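Local coordinates for uncharacterized protein (Legionella pneumophila subsp. pneumophila str. Philadelphia 1, PDB 2PMA) that is of unknown function but probably has a retropepsin-like aspartic peptidase domain, at residues H34-T39 with R50-T55. Residues are numbered along the deposited sequence; the frame is centred on the assembly and turned at random. Where two conformers were deposited one is given.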
ATOM      1  N   HIS A  34      -7.190   0.012  -0.399  1.00 25.71           N
ATOM      2  CA  HIS A  34      -8.537   0.351  -0.889  1.00 26.85           C
ATOM      3  C   HIS A  34      -8.539   1.744  -1.517  1.00 26.00           C
ATOM      4  O   HIS A  34      -8.099   2.735  -0.908  1.00 25.69           O
ATOM      5  CB  HIS A  34      -9.594   0.231   0.196  1.00 28.24           C
ATOM      6  CG  HIS A  34     -10.964   0.621  -0.280  1.00 30.89           C
ATOM      7  ND1 HIS A  34     -11.743   1.546   0.377  1.00 36.38           N
ATOM      8  CD2 HIS A  34     -11.657   0.266  -1.391  1.00 31.29           C
ATOM      9  CE1 HIS A  34     -12.884   1.705  -0.278  1.00 30.72           C
ATOM     10  NE2 HIS A  34     -12.850   0.960  -1.365  1.00 35.67           N
ATOM     11  N   ALA A  35      -9.019   1.828  -2.750  1.00 24.68           N
ATOM     12  CA  ALA A  35      -8.999   3.082  -3.448  1.00 24.96           C
ATOM     13  C   ALA A  35     -10.257   3.092  -4.298  1.00 26.06           C
ATOM     14  O   ALA A  35     -10.755   2.040  -4.730  1.00 26.24           O
ATOM     15  CB  ALA A  35      -7.748   3.215  -4.350  1.00 24.36           C
ATOM     16  N   VAL A  36     -10.780   4.272  -4.487  1.00 26.53           N
ATOM     17  CA  VAL A  36     -12.005   4.479  -5.338  1.00 25.96           C
ATOM     18  C   VAL A  36     -11.786   5.533  -6.440  1.00 25.33           C
ATOM     19  O   VAL A  36     -10.777   6.253  -6.413  1.00 25.10           O
ATOM     20  CB  VAL A  36     -13.211   4.869  -4.450  1.00 26.85           C
ATOM     21  CG1 VAL A  36     -13.467   3.766  -3.383  1.00 26.94           C
ATOM     22  CG2 VAL A  36     -12.949   6.191  -3.718  1.00 28.16           C
ATOM     23  N   ASN A  37     -12.718   5.635  -7.400  0.50 24.54           N
ATOM     24  CA  ASN A  37     -12.669   6.695  -8.415  0.50 25.46           C
ATOM     25  C   ASN A  37     -11.395   6.637  -9.257  0.50 25.58           C
ATOM     26  O   ASN A  37     -10.700   7.647  -9.453  0.50 25.90           O
ATOM     27  CB  ASN A  37     -12.806   8.090  -7.745  0.50 26.22           C
ATOM     28  CG  ASN A  37     -14.108   8.241  -6.932  0.50 25.82           C
ATOM     29  OD1 ASN A  37     -14.164   8.979  -5.938  0.50 28.77           O
ATOM     30  ND2 ASN A  37     -15.142   7.558  -7.355  0.50 26.38           N
ATOM     31  N   ILE A  38     -11.065   5.444  -9.733  1.00 25.30           N
ATOM     32  CA  ILE A  38      -9.789   5.225 -10.391  1.00 26.32           C
ATOM     33  C   ILE A  38      -9.906   5.609 -11.868  1.00 27.75           C
ATOM     34  O   ILE A  38     -10.826   5.152 -12.533  1.00 28.88           O
ATOM     35  CB  ILE A  38      -9.376   3.759 -10.200  1.00 26.52           C
ATOM     36  CG1 ILE A  38      -9.297   3.456  -8.682  1.00 27.40           C
ATOM     37  CG2 ILE A  38      -8.045   3.466 -10.932  1.00 27.38           C
ATOM     38  CD1 ILE A  38      -9.365   1.920  -8.325  1.00 27.06           C
ATOM     39  N   THR A  39      -9.018   6.470 -12.359  1.00 28.84           N
ATOM     40  CA  THR A  39      -9.034   6.944 -13.750  0.50 30.14           C
ATOM     41  C   THR A  39      -7.641   6.797 -14.366  1.00 30.75           C
ATOM     42  O   THR A  39      -6.643   7.024 -13.687  1.00 29.98           O
ATOM     43  CB  THR A  39      -9.486   8.438 -13.857  0.50 30.79           C
ATOM     44  OG1 THR A  39      -8.445   9.296 -13.370  0.50 34.52           O
ATOM     45  CG2 THR A  39     -10.764   8.696 -13.034  0.50 29.42           C
ATOM     46  N   ARG A  50      -4.995   7.802 -11.588  1.00 24.28           N
ATOM     47  CA  ARG A  50      -5.379   8.723 -10.513  1.00 26.60           C
ATOM     48  C   ARG A  50      -6.413   7.975  -9.698  1.00 25.32           C
ATOM     49  O   ARG A  50      -7.298   7.301 -10.257  1.00 26.57           O
ATOM     50  CB  ARG A  50      -6.000   9.983 -11.105  1.00 26.63           C
ATOM     51  CG  ARG A  50      -6.385  11.048 -10.098  1.00 32.19           C
ATOM     52  CD  ARG A  50      -7.089  12.233 -10.834  1.00 34.52           C
ATOM     53  NE  ARG A  50      -6.125  12.945 -11.686  1.00 46.99           N
ATOM     54  CZ  ARG A  50      -6.399  13.498 -12.868  1.00 52.27           C
ATOM     55  NH1 ARG A  50      -7.627  13.415 -13.398  1.00 55.64           N
ATOM     56  NH2 ARG A  50      -5.436  14.131 -13.538  1.00 54.44           N
ATOM     57  N   PHE A  51      -6.305   8.069  -8.380  1.00 25.09           N
ATOM     58  CA  PHE A  51      -7.235   7.370  -7.527  1.00 24.79           C
ATOM     59  C   PHE A  51      -7.383   8.081  -6.194  1.00 25.64           C
ATOM     60  O   PHE A  51      -6.497   8.878  -5.789  1.00 25.28           O
ATOM     61  CB  PHE A  51      -6.754   5.901  -7.311  1.00 23.96           C
ATOM     62  CG  PHE A  51      -5.376   5.770  -6.671  1.00 26.51           C
ATOM     63  CD1 PHE A  51      -4.199   5.773  -7.456  1.00 27.01           C
ATOM     64  CD2 PHE A  51      -5.259   5.614  -5.282  1.00 27.26           C
ATOM     65  CE1 PHE A  51      -2.935   5.630  -6.879  1.00 28.68           C
ATOM     66  CE2 PHE A  51      -4.017   5.487  -4.679  1.00 26.81           C
ATOM     67  CZ  PHE A  51      -2.826   5.476  -5.467  1.00 26.95           C
ATOM     68  N   THR A  52      -8.481   7.773  -5.524  1.00 24.91           N
ATOM     69  CA  THR A  52      -8.760   8.355  -4.203  1.00 25.46           C
ATOM     70  C   THR A  52      -8.594   7.285  -3.147  1.00 27.26           C
ATOM     71  O   THR A  52      -9.144   6.142  -3.262  1.00 28.89           O
ATOM     72  CB  THR A  52     -10.173   8.993  -4.261  1.00 27.30           C
ATOM     73  OG1 THR A  52     -10.104  10.082  -5.186  1.00 27.22           O
ATOM     74  CG2 THR A  52     -10.647   9.522  -2.891  1.00 27.54           C
ATOM     75  N   VAL A  53      -7.924   7.634  -2.048  1.00 25.74           N
ATOM     76  CA  VAL A  53      -8.081   6.866  -0.821  1.00 24.66           C
ATOM     77  C   VAL A  53      -9.066   7.528   0.156  1.00 25.07           C
ATOM     78  O   VAL A  53      -8.794   8.627   0.656  1.00 24.20           O
ATOM     79  CB  VAL A  53      -6.697   6.704  -0.121  1.00 24.02           C
ATOM     80  CG1 VAL A  53      -6.831   5.894   1.225  1.00 26.52           C
ATOM     81  CG2 VAL A  53      -5.694   6.063  -1.109  1.00 25.04           C
ATOM     82  N   PRO A  54     -10.202   6.865   0.451  1.00 25.32           N
ATOM     83  CA  PRO A  54     -11.189   7.444   1.381  1.00 25.80           C
ATOM     84  C   PRO A  54     -10.817   7.123   2.827  1.00 26.22           C
ATOM     85  O   PRO A  54     -10.313   6.034   3.107  1.00 26.15           O
ATOM     86  CB  PRO A  54     -12.512   6.770   0.984  1.00 28.01           C
ATOM     87  CG  PRO A  54     -12.093   5.435   0.318  1.00 27.47           C
ATOM     88  CD  PRO A  54     -10.642   5.585  -0.163  1.00 26.00           C
ATOM     89  N   THR A  55     -10.967   8.079   3.732  1.00 25.42           N
ATOM     90  CA  THR A  55     -10.639   7.812   5.142  1.00 25.86           C
ATOM     91  C   THR A  55     -11.660   8.500   6.024  1.00 26.48           C
ATOM     92  O   THR A  55     -12.507   9.268   5.541  1.00 25.72           O
ATOM     93  CB  THR A  55      -9.244   8.381   5.556  1.00 27.13           C
ATOM     94  OG1 THR A  55      -9.358   9.799   5.668  1.00 26.43           O
ATOM     95  CG2 THR A  55      -8.137   8.068   4.524  1.00 26.87           C
TER
HETATM   96  O   HOH W   1     -12.629  10.977  -5.650  1.00 34.76           O
HETATM   97  O   HOH W   2      -9.554   9.793  -8.101  1.00 41.61           O
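Val-36 and Thr-52 face each other as an antiparallel hydrogen-bonded pair, joined by Val-36 N to Thr-52 O at 2.8 Å and by the return bond from Thr-52 N to Val-36 O. Their side chains share one face of the sheet and meet at a slant, Val-36 CG2 lying 4.0 Å from Thr-52 CB. Thr-52 OG1 stands opposite the carbonyl carbon and beside the backbone N (chi1 -66°), on the Asn-37 side. There a water bridges the strands, joining Thr-52 OG1 to Asn-37 O at 2.8 Å from that carbonyl oxygen; a second water link, to Asn-37 OD1, is doubtful. Asn-37, with positive phi (60°), and Ile-38 lie opposite the single residue Phe-51, a beta bulge in the hairpin of strands 31-43 and 46-55, part of the mixed sheet of what is probably a retropepsin-like domain. Beyond it Thr-39 and Arg-50 form a second hydrogen-bonded pair, again with two backbone bonds. The Arg-50 chain runs extended, then bends at chi3 (-68°); its NE forms a salt bridge with Glu-63 of the adjoining strand. On the other face Phe-51 swings its ring away from strand 31-43, yet CD2 remains 3.6 Å from the Ala-35 methyl, while its CB meets Ile-38 CG1. Leu-111 of strand 103-112 touches all three side chains. At the far end the side chains of Pro-54 and His-34 cross at about a right angle, Pro-54 CG coming obliquely to within 3.9 Å of His-34 CE1, with Lys-115 packed against both.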